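Local atomic coordinates of SusD-like carbohydrate binding protein (PDB entry 3LEW), a protein that probably binds carbohydrate at the outer membrane of Bacteroides vulgatus, as a member of the SusD family of nutrient-binding proteins. Residues 71-76 / 466-471; 218-223 / 358-363; 306-311 / 427-432. All coordinates share one frame; numbering follows the deposited sequence. Where two conformers were deposited one is given.

Contact 1. Residues 71-76 / 466-471; sequences NEFSAI and KYYLYR
I76 is the larger bump of this contact, and its two branches fill different hollows of the segment 466-471. The methyl CG2 drops against the bend of the opposing backbone, with I76 CG2 3.4 Å from the carbonyl O of L469 and equally near CA of Y470. The other branch, ending in CD1, reaches over one face of the Y470 ring in a CH-pi contact: I76 CD1 stands 4.1 Å from the ring centroid, 22° off the normal and shifted toward the CE2 rim. CG1 lies beside the backbone N (chi1 -65°) and CG2 opposite it, so both methyls lie over the same face of Y470, CG2 near CG and CD1 near CE2 and CZ.

F73 makes the second bump. Its ring enters the space beside Y468, where F73 CE1 comes in the plane of the tyrosine ring, at its CD1-CE1 edge, 4.0 Å from Y468 CE1. At the base of the phenylalanine, F73 CB and Y467 CB are in apolar contact at 4.1 Å. F73 closes helix 68-71 with a Schellman motif, and its positive phi belongs to that turn. One water bridges the two backbones, donating to F73 O and to Y467 O, 2.7 Å each. Both carbonyls are thereby satisfied within an otherwise mostly apolar interface.

Beyond the two segments, the hydroxyl of Y470 is hydrogen-bonded to N52 and the guanidinium of R471 to the carbonyl of Y77 and to the C-terminal carboxylate of K495. The contact joins the loop between helices 68-71 and 81-103 to the loop before helix 474-479; helix 81-103 packs on I76 and Y470, while helix 408-414 receives Y468, L469 and Y470.

Contact 2. Residues 218-223 / 358-363; sequences QWEKAK and AHLNDP
The indole of W219 and the imidazole of H359 lie flat against each other in an offset stack, their planes only 2° apart. The six-membered ring of W219 carries the imidazole on one face, with 3.6 Å between the two centroids. CB of H359 extends the overlap onto the five-membered ring, standing 3.4 Å from its centroid and 6° off the normal, a CH-pi contact. Beyond the stack, W219 touches L214 of helix 202-215, and H359 touches L391 of helix 387-401.

L360 follows H359 and lies alongside the foot of the tryptophan, where L360 CG is 3.8 Å from W219 CB. Its CD1 methyl meets the aliphatic stem of K223, 3.6 Å from K223 CD, while the E220 side chain crosses the leucine at about a right angle, its carboxylate oxygens near the two methyls.

The two pieces are the first turn of helix 219-232, with Q218 at its N-cap, and the C-terminal end of helix 346-359, which finishes in a Schellman motif at N361, so a helix start is set beside a helix end. The family belongs to the TPR clan, and such helix-on-helix packing is consistent with that. An alanine in place of W219 is likely to leave the H359 imidazole without its stacking face, the ring freer to turn, and to open a gap where the indole lay.

K223 runs out fully extended past CG, itself opposite the backbone N (chi1 163°), and carries NZ across to D362 in a salt bridge of 2.8 Å to OD2. The lysine comes in on the anti side of that oxygen, 28° out of the carboxylate plane. The other oxygen, OD1, accepts from the backbone N of D364, capping the turn into helix 365-376.

Contact 3. Residues 306-311 / 427-432; sequences LFWATD and GPIDYI
Y431 reaches its ring across to the strand 306-309 and lays its far end against the backbone at 308-310. With CG opposite its own backbone N (chi1 169°), the ring is carried toward strand 306-309. Its CE1 corner points at the carbonyl of W308, and W308 O lies near the ring plane, 3.4 Å from Y431 CE1. T310 CG2 stands off the plane of the ring, 3.7 Å from Y431 CE2, the two side chains meeting at a slant. The hydroxyl stops at T310, whose N-H gives it a long, weak hydrogen bond (T310 N to Y431 OH 3.3 Å) that is nevertheless nearly straight, 164° at the hydrogen.

I429, two residues earlier on the same side of its strand, meets W308 quite differently. Its CD1 methyl rides over one face of the indole, 3.9 Å from the centroid of the five-membered ring and 20° off the normal, displaced toward CD1 and NE1.

The strands themselves run at 100° to each other and are the two end strands of a four-stranded mixed sheet, bridged by side chains over the inner strands 321-326 and 440-448. Chemically the contact is mostly aromatic and aliphatic, and the hydrogen bond that can be assigned is weak, so close fit probably counts for more here than strong bonding.

Along the chain, contact 1 encloses the other two: its segments lie near the start and the end, while contacts 2 and 3 alternate in between, 218-223, 306-311, 358-363, 427-432. The three are well separated. Centres of contacts 1 and 2, and of 1 and 3, are 31 Å apart, and those of contacts 2 and 3 are 43 Å apart, with nearest atoms still about 25 Å distant. Contact 2 lies in the helical part, between helices 219-232 and 346-359; contact 3 lies on the four-stranded sheet; contact 1 joins two loops that pack against helices 81-103 and 408-414. Together they tie sequence-distant parts of the chain into one fold.

Contact 1. Residues 71-76 / 466-471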
loop_
_atom_site.group_PDB
_atom_site.type_symbol
_atom_site.label_atom_id
_atom_site.label_comp_id
_atom_site.label_asym_id
_atom_site.label_seq_id
_atom_site.Cartn_x
_atom_site.Cartn_y
_atom_site.Cartn_z
ATOM N N ASN A 71 8.342 -12.799 -2.025
ATOM C CA ASN A 71 9.329 -12.700 -0.961
ATOM C C ASN A 71 10.739 -12.954 -1.508
ATOM O O ASN A 71 11.699 -12.382 -1.005
ATOM C CB ASN A 71 8.942 -13.641 0.181
ATOM C CG ASN A 71 9.581 -13.303 1.530
ATOM O OD1 ASN A 71 10.005 -14.229 2.243
ATOM N ND2 ASN A 71 9.562 -12.021 1.940
ATOM N N GLU A 72 10.847 -13.794 -2.530
ATOM C CA GLU A 72 12.094 -14.145 -3.208
ATOM C C GLU A 72 12.573 -13.105 -4.230
ATOM O O GLU A 72 13.711 -13.207 -4.759
ATOM C CB GLU A 72 11.874 -15.414 -4.030
ATOM C CG GLU A 72 11.551 -16.640 -3.268
ATOM C CD GLU A 72 11.582 -17.862 -4.142
ATOM O OE1 GLU A 72 11.131 -17.803 -5.303
ATOM O OE2 GLU A 72 12.079 -18.892 -3.674
ATOM N N PHE A 73 11.693 -12.162 -4.557
ATOM C CA PHE A 73 11.901 -11.144 -5.613
ATOM C C PHE A 73 11.807 -11.674 -7.039
ATOM O O PHE A 73 12.241 -11.007 -7.996
ATOM C CB PHE A 73 13.198 -10.331 -5.404
ATOM C CG PHE A 73 13.175 -9.485 -4.172
ATOM C CD1 PHE A 73 12.621 -8.224 -4.177
ATOM C CD2 PHE A 73 13.724 -9.950 -3.010
ATOM C CE1 PHE A 73 12.582 -7.450 -3.012
ATOM C CE2 PHE A 73 13.697 -9.217 -1.884
ATOM C CZ PHE A 73 13.123 -7.956 -1.864
ATOM N N SER A 74 11.257 -12.870 -7.222
ATOM C CA SER A 74 11.123 -13.371 -8.597
ATOM C C SER A 74 9.773 -13.054 -9.287
ATOM O O SER A 74 9.727 -13.055 -10.532
ATOM C CB SER A 74 11.418 -14.859 -8.653
ATOM O OG SER A 74 10.402 -15.561 -8.036
ATOM N N ALA A 75 8.707 -12.793 -8.499
ATOM C CA ALA A 75 7.330 -12.666 -9.013
ATOM C C ALA A 75 7.097 -11.454 -9.928
ATOM O O ALA A 75 6.586 -11.595 -11.035
ATOM C CB ALA A 75 6.313 -12.623 -7.851
ATOM N N ILE A 76 7.475 -10.269 -9.473
ATOM C CA ILE A 76 7.163 -9.052 -10.211
ATOM C C ILE A 76 8.140 -8.883 -11.393
ATOM O O ILE A 76 7.712 -8.672 -12.523
ATOM C CB ILE A 76 7.138 -7.833 -9.249
ATOM C CG1 ILE A 76 5.987 -7.985 -8.222
ATOM C CG2 ILE A 76 6.991 -6.492 -10.031
ATOM C CD1 ILE A 76 4.566 -7.819 -8.848
ATOM N N LYS A 466 16.840 -3.714 -10.277
ATOM C CA LYS A 466 15.800 -4.162 -11.206
ATOM C C LYS A 466 14.743 -5.025 -10.543
ATOM O O LYS A 466 13.612 -5.037 -10.975
ATOM C CB LYS A 466 16.420 -4.935 -12.400
ATOM C CG LYS A 466 16.945 -6.314 -12.096
ATOM C CD LYS A 466 17.800 -6.860 -13.268
ATOM C CE LYS A 466 18.198 -8.318 -13.031
ATOM N NZ LYS A 466 19.116 -8.883 -14.101
ATOM N N TYR A 467 15.109 -5.745 -9.489
ATOM C CA TYR A 467 14.157 -6.628 -8.831
ATOM C C TYR A 467 13.052 -5.898 -8.042
ATOM O O TYR A 467 12.079 -6.524 -7.617
ATOM C CB TYR A 467 14.885 -7.646 -7.946
ATOM C CG TYR A 467 15.686 -8.649 -8.735
ATOM C CD1 TYR A 467 15.047 -9.702 -9.393
ATOM C CD2 TYR A 467 17.097 -8.569 -8.825
ATOM C CE1 TYR A 467 15.761 -10.626 -10.138
ATOM C CE2 TYR A 467 17.812 -9.496 -9.562
ATOM C CZ TYR A 467 17.136 -10.518 -10.220
ATOM O OH TYR A 467 17.822 -11.481 -10.912
ATOM N N TYR A 468 13.215 -4.585 -7.836
ATOM C CA TYR A 468 12.226 -3.808 -7.105
ATOM C C TYR A 468 11.069 -3.314 -7.964
ATOM O O TYR A 468 10.058 -2.957 -7.424
ATOM C CB TYR A 468 12.876 -2.595 -6.440
ATOM C CG TYR A 468 13.957 -2.883 -5.413
ATOM C CD1 TYR A 468 13.940 -4.053 -4.636
ATOM C CD2 TYR A 468 14.912 -1.913 -5.095
ATOM C CE1 TYR A 468 14.925 -4.296 -3.692
ATOM C CE2 TYR A 468 15.945 -2.166 -4.153
ATOM C CZ TYR A 468 15.908 -3.343 -3.416
ATOM O OH TYR A 468 16.885 -3.618 -2.454
ATOM N N LEU A 469 11.249 -3.203 -9.282
ATOM C CA LEU A 469 10.219 -2.489 -10.068
ATOM C C LEU A 469 9.140 -3.342 -10.687
ATOM O O LEU A 469 9.416 -4.445 -11.220
ATOM C CB LEU A 469 10.871 -1.656 -11.164
ATOM C CG LEU A 469 11.906 -0.628 -10.763
ATOM C CD1 LEU A 469 12.371 0.149 -12.066
ATOM C CD2 LEU A 469 11.350 0.289 -9.724
ATOM N N TYR A 470 7.909 -2.825 -10.670
ATOM C CA TYR A 470 6.852 -3.403 -11.514
ATOM C C TYR A 470 7.207 -3.073 -12.975
ATOM O O TYR A 470 7.964 -2.114 -13.245
ATOM C CB TYR A 470 5.486 -2.842 -11.182
ATOM C CG TYR A 470 4.858 -3.347 -9.874
ATOM C CD1 TYR A 470 5.452 -3.122 -8.639
ATOM C CD2 TYR A 470 3.602 -3.934 -9.893
ATOM C CE1 TYR A 470 4.814 -3.531 -7.408
ATOM C CE2 TYR A 470 2.981 -4.351 -8.715
ATOM C CZ TYR A 470 3.597 -4.158 -7.485
ATOM O OH TYR A 470 2.906 -4.560 -6.340
ATOM N N ARG A 471 6.772 -3.930 -13.881
ATOM C CA ARG A 471 7.124 -3.865 -15.300
ATOM C C ARG A 471 5.936 -3.731 -16.235
ATOM O O ARG A 471 4.911 -4.367 -16.102
ATOM C CB ARG A 471 7.887 -5.141 -15.663
ATOM C CG ARG A 471 9.147 -5.323 -14.821
ATOM C CD ARG A 471 9.949 -6.534 -15.244
ATOM N NE ARG A 471 10.502 -6.384 -16.590
ATOM C CZ ARG A 471 11.335 -7.238 -17.171
ATOM N NH1 ARG A 471 11.728 -8.346 -16.537
ATOM N NH2 ARG A 471 11.791 -6.981 -18.412
HETATM O O HOH W 1 10.766 -8.730 -8.385
#

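Contact 2. Residues 218-223 / 358-363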
loop_
_atom_site.group_PDB
_atom_site.type_symbol
_atom_site.label_atom_id
_atom_site.label_comp_id
_atom_site.label_asym_id
_atom_site.label_seq_id
_atom_site.Cartn_x
_atom_site.Cartn_y
_atom_site.Cartn_z
ATOM N N GLN A 218 7.807 16.873 -3.366
ATOM C CA GLN A 218 7.198 18.201 -3.280
ATOM C C GLN A 218 6.891 18.476 -1.807
ATOM O O GLN A 218 5.740 18.376 -1.356
ATOM C CB GLN A 218 5.911 18.231 -4.114
ATOM C CG GLN A 218 6.191 18.143 -5.611
ATOM C CD GLN A 218 6.865 19.384 -6.139
ATOM O OE1 GLN A 218 6.720 20.457 -5.585
ATOM N NE2 GLN A 218 7.619 19.239 -7.205
ATOM N N TRP A 219 7.954 18.736 -1.039
ATOM C CA TRP A 219 7.861 18.746 0.418
ATOM C C TRP A 219 6.897 19.824 0.918
ATOM O O TRP A 219 6.111 19.568 1.821
ATOM C CB TRP A 219 9.237 18.939 1.060
ATOM C CG TRP A 219 10.328 18.085 0.485
ATOM C CD1 TRP A 219 11.516 18.514 -0.049
ATOM C CD2 TRP A 219 10.349 16.656 0.405
ATOM N NE1 TRP A 219 12.258 17.445 -0.480
ATOM C CE2 TRP A 219 11.571 16.291 -0.205
ATOM C CE3 TRP A 219 9.454 15.658 0.759
ATOM C CZ2 TRP A 219 11.915 14.966 -0.439
ATOM C CZ3 TRP A 219 9.797 14.337 0.531
ATOM C CH2 TRP A 219 11.027 14.017 -0.091
ATOM N N GLU A 220 6.999 21.036 0.364
ATOM C CA GLU A 220 6.131 22.151 0.771
ATOM C C GLU A 220 4.657 21.793 0.572
ATOM O O GLU A 220 3.830 21.988 1.471
ATOM C CB GLU A 220 6.480 23.408 -0.007
ATOM C CG GLU A 220 6.064 24.699 0.650
ATOM C CD GLU A 220 6.973 25.026 1.845
ATOM O OE1 GLU A 220 8.184 25.412 1.661
ATOM O OE2 GLU A 220 6.458 24.868 2.954
ATOM N N LYS A 221 4.331 21.210 -0.586
ATOM C CA LYS A 221 2.951 20.768 -0.828
ATOM C C LYS A 221 2.512 19.654 0.132
ATOM O O LYS A 221 1.397 19.666 0.624
ATOM C CB LYS A 221 2.798 20.333 -2.269
ATOM C CG LYS A 221 2.693 21.496 -3.266
ATOM C CD LYS A 221 2.293 20.991 -4.658
ATOM C CE LYS A 221 2.154 22.178 -5.589
ATOM N NZ LYS A 221 1.550 21.833 -6.883
ATOM N N ALA A 222 3.386 18.679 0.373
ATOM C CA ALA A 222 3.076 17.549 1.258
ATOM C C ALA A 222 2.778 18.054 2.654
ATOM O O ALA A 222 1.834 17.604 3.313
ATOM C CB ALA A 222 4.248 16.526 1.291
ATOM N N LYS A 223 3.588 19.000 3.104
ATOM C CA LYS A 223 3.348 19.666 4.405
ATOM C C LYS A 223 2.008 20.412 4.408
ATOM O O LYS A 223 1.233 20.327 5.378
ATOM C CB LYS A 223 4.501 20.634 4.718
ATOM C CG LYS A 223 4.181 21.680 5.823
ATOM C CD LYS A 223 5.326 22.588 6.132
ATOM C CE LYS A 223 4.931 23.722 7.094
ATOM N NZ LYS A 223 6.111 24.529 7.538
ATOM N N ALA A 358 10.755 17.270 7.990
ATOM C CA ALA A 358 12.187 16.920 8.149
ATOM C C ALA A 358 12.973 17.400 6.929
ATOM O O ALA A 358 14.001 18.033 7.072
ATOM C CB ALA A 358 12.377 15.414 8.364
ATOM N N HIS A 359 12.431 17.182 5.739
ATOM C CA HIS A 359 13.050 17.683 4.502
ATOM C C HIS A 359 13.094 19.190 4.410
ATOM O O HIS A 359 14.009 19.743 3.808
ATOM C CB HIS A 359 12.362 17.114 3.250
ATOM C CG HIS A 359 12.798 15.723 2.927
ATOM N ND1 HIS A 359 14.046 15.456 2.399
ATOM C CD2 HIS A 359 12.200 14.530 3.110
ATOM C CE1 HIS A 359 14.173 14.153 2.236
ATOM N NE2 HIS A 359 13.081 13.565 2.671
ATOM N N LEU A 360 12.106 19.859 5.003
ATOM C CA LEU A 360 12.034 21.312 5.029
ATOM C C LEU A 360 12.802 21.954 6.199
ATOM O O LEU A 360 12.826 23.174 6.342
ATOM C CB LEU A 360 10.567 21.735 5.112
ATOM C CG LEU A 360 9.718 21.441 3.868
ATOM C CD1 LEU A 360 8.251 21.738 4.155
ATOM C CD2 LEU A 360 10.192 22.288 2.697
ATOM N N ASN A 361 13.398 21.116 7.051
ATOM C CA ASN A 361 14.029 21.565 8.287
ATOM C C ASN A 361 13.134 22.338 9.235
ATOM O O ASN A 361 13.565 23.259 9.929
ATOM C CB ASN A 361 15.330 22.268 7.987
ATOM C CG ASN A 361 16.469 21.316 8.118
ATOM O OD1 ASN A 361 16.915 20.735 7.127
ATOM N ND2 ASN A 361 16.894 21.068 9.370
ATOM N N ASP A 362 11.880 21.915 9.242
ATOM C CA ASP A 362 10.838 22.461 10.130
ATOM C C ASP A 362 10.890 21.684 11.460
ATOM O O ASP A 362 10.632 20.477 11.486
ATOM C CB ASP A 362 9.488 22.323 9.442
ATOM C CG ASP A 362 8.328 22.875 10.264
ATOM O OD1 ASP A 362 8.459 22.987 11.498
ATOM O OD2 ASP A 362 7.249 23.109 9.670
ATOM N N PRO A 363 11.216 22.363 12.557
ATOM C CA PRO A 363 11.327 21.682 13.869
ATOM C C PRO A 363 10.111 20.913 14.322
ATOM O O PRO A 363 10.235 20.003 15.173
ATOM C CB PRO A 363 11.587 22.840 14.842
ATOM C CG PRO A 363 12.024 23.965 14.022
ATOM C CD PRO A 363 11.425 23.812 12.677
#

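Contact 3. Residues 306-311 / 427-432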
loop_
_atom_site.group_PDB
_atom_site.type_symbol
_atom_site.label_atom_id
_atom_site.label_comp_id
_atom_site.label_asym_id
_atom_site.label_seq_id
_atom_site.Cartn_x
_atom_site.Cartn_y
_atom_site.Cartn_z
ATOM N N LEU A 306 3.317 -9.228 18.433
ATOM C CA LEU A 306 4.329 -10.015 17.719
ATOM C C LEU A 306 4.772 -11.165 18.648
ATOM O O LEU A 306 5.314 -10.947 19.719
ATOM C CB LEU A 306 5.524 -9.153 17.342
ATOM C CG LEU A 306 5.174 -7.897 16.553
ATOM C CD1 LEU A 306 6.432 -6.994 16.414
ATOM C CD2 LEU A 306 4.565 -8.250 15.196
ATOM N N PHE A 307 4.499 -12.395 18.240
ATOM C CA PHE A 307 4.797 -13.534 19.086
ATOM C C PHE A 307 4.960 -14.803 18.271
ATOM O O PHE A 307 4.386 -14.936 17.211
ATOM C CB PHE A 307 3.679 -13.751 20.123
ATOM C CG PHE A 307 2.300 -13.814 19.521
ATOM C CD1 PHE A 307 1.778 -15.033 19.075
ATOM C CD2 PHE A 307 1.549 -12.674 19.362
ATOM C CE1 PHE A 307 0.535 -15.111 18.521
ATOM C CE2 PHE A 307 0.283 -12.732 18.778
ATOM C CZ PHE A 307 -0.210 -13.969 18.352
ATOM N N TRP A 308 5.756 -15.731 18.806
ATOM C CA TRP A 308 5.906 -17.065 18.205
ATOM C C TRP A 308 4.621 -17.848 18.318
ATOM O O TRP A 308 3.967 -17.847 19.369
ATOM C CB TRP A 308 6.990 -17.858 18.939
ATOM C CG TRP A 308 8.359 -17.276 18.905
ATOM C CD1 TRP A 308 9.069 -16.810 19.976
ATOM C CD2 TRP A 308 9.219 -17.121 17.753
ATOM N NE1 TRP A 308 10.298 -16.358 19.563
ATOM C CE2 TRP A 308 10.417 -16.527 18.206
ATOM C CE3 TRP A 308 9.082 -17.409 16.397
ATOM C CZ2 TRP A 308 11.473 -16.246 17.359
ATOM C CZ3 TRP A 308 10.128 -17.129 15.547
ATOM C CH2 TRP A 308 11.313 -16.537 16.033
ATOM N N ALA A 309 4.283 -18.578 17.276
ATOM C CA ALA A 309 3.189 -19.524 17.346
ATOM C C ALA A 309 3.351 -20.550 16.253
ATOM O O ALA A 309 3.939 -20.281 15.178
ATOM C CB ALA A 309 1.777 -18.796 17.209
ATOM N N THR A 310 2.756 -21.701 16.478
ATOM C CA THR A 310 2.631 -22.708 15.447
ATOM C C THR A 310 1.511 -22.292 14.462
ATOM O O THR A 310 0.676 -21.407 14.760
ATOM C CB THR A 310 2.335 -24.092 16.076
ATOM O OG1 THR A 310 1.263 -23.966 17.018
ATOM C CG2 THR A 310 3.569 -24.635 16.811
ATOM N N ASP A 311 1.483 -22.949 13.303
ATOM C CA ASP A 311 0.507 -22.630 12.236
ATOM C C ASP A 311 -0.926 -22.748 12.786
ATOM O O ASP A 311 -1.251 -23.698 13.508
ATOM C CB ASP A 311 0.693 -23.548 11.041
ATOM C CG ASP A 311 2.025 -23.307 10.289
ATOM O OD1 ASP A 311 2.606 -22.202 10.368
ATOM O OD2 ASP A 311 2.439 -24.244 9.573
ATOM N N GLY A 427 17.111 -22.293 16.945
ATOM C CA GLY A 427 16.801 -22.715 18.312
ATOM C C GLY A 427 17.180 -24.185 18.479
ATOM O O GLY A 427 18.277 -24.577 18.094
ATOM N N PRO A 428 16.281 -25.013 19.039
ATOM C CA PRO A 428 14.910 -24.738 19.454
ATOM C C PRO A 428 14.790 -23.860 20.694
ATOM O O PRO A 428 15.769 -23.626 21.381
ATOM C CB PRO A 428 14.367 -26.139 19.762
ATOM C CG PRO A 428 15.568 -26.872 20.277
ATOM C CD PRO A 428 16.684 -26.392 19.391
ATOM N N ILE A 429 13.576 -23.404 20.955
ATOM C CA ILE A 429 13.236 -22.602 22.109
ATOM C C ILE A 429 12.085 -23.294 22.828
ATOM O O ILE A 429 11.464 -24.198 22.271
ATOM C CB ILE A 429 12.744 -21.196 21.693
ATOM C CG1 ILE A 429 11.411 -21.307 20.935
ATOM C CG2 ILE A 429 13.823 -20.505 20.850
ATOM C CD1 ILE A 429 10.687 -20.005 20.733
ATOM N N ASP A 430 11.764 -22.823 24.032
ATOM C CA ASP A 430 10.569 -23.258 24.713
ATOM C C ASP A 430 9.363 -22.446 24.326
ATOM O O ASP A 430 9.281 -21.266 24.649
ATOM C CB ASP A 430 10.762 -23.182 26.222
ATOM C CG ASP A 430 11.689 -24.245 26.717
ATOM O OD1 ASP A 430 11.282 -25.440 26.683
ATOM O OD2 ASP A 430 12.822 -23.888 27.112
ATOM N N TYR A 431 8.409 -23.098 23.670
ATOM C CA TYR A 431 7.197 -22.442 23.173
ATOM C C TYR A 431 6.081 -22.624 24.216
ATOM O O TYR A 431 5.773 -23.764 24.594
ATOM C CB TYR A 431 6.815 -23.042 21.800
ATOM C CG TYR A 431 5.452 -22.676 21.245
ATOM C CD1 TYR A 431 5.063 -21.353 21.088
ATOM C CD2 TYR A 431 4.575 -23.655 20.827
ATOM C CE1 TYR A 431 3.808 -21.022 20.587
ATOM C CE2 TYR A 431 3.335 -23.331 20.283
ATOM C CZ TYR A 431 2.950 -22.005 20.167
ATOM O OH TYR A 431 1.701 -21.708 19.615
ATOM N N ILE A 432 5.512 -21.512 24.698
ATOM C CA ILE A 432 4.394 -21.530 25.644
ATOM C C ILE A 432 3.102 -21.149 24.938
ATOM O O ILE A 432 3.056 -20.125 24.245
ATOM C CB ILE A 432 4.627 -20.537 26.823
ATOM C CG1 ILE A 432 5.791 -20.997 27.702
ATOM C CG2 ILE A 432 3.366 -20.411 27.688
ATOM C CD1 ILE A 432 7.146 -20.977 27.026
#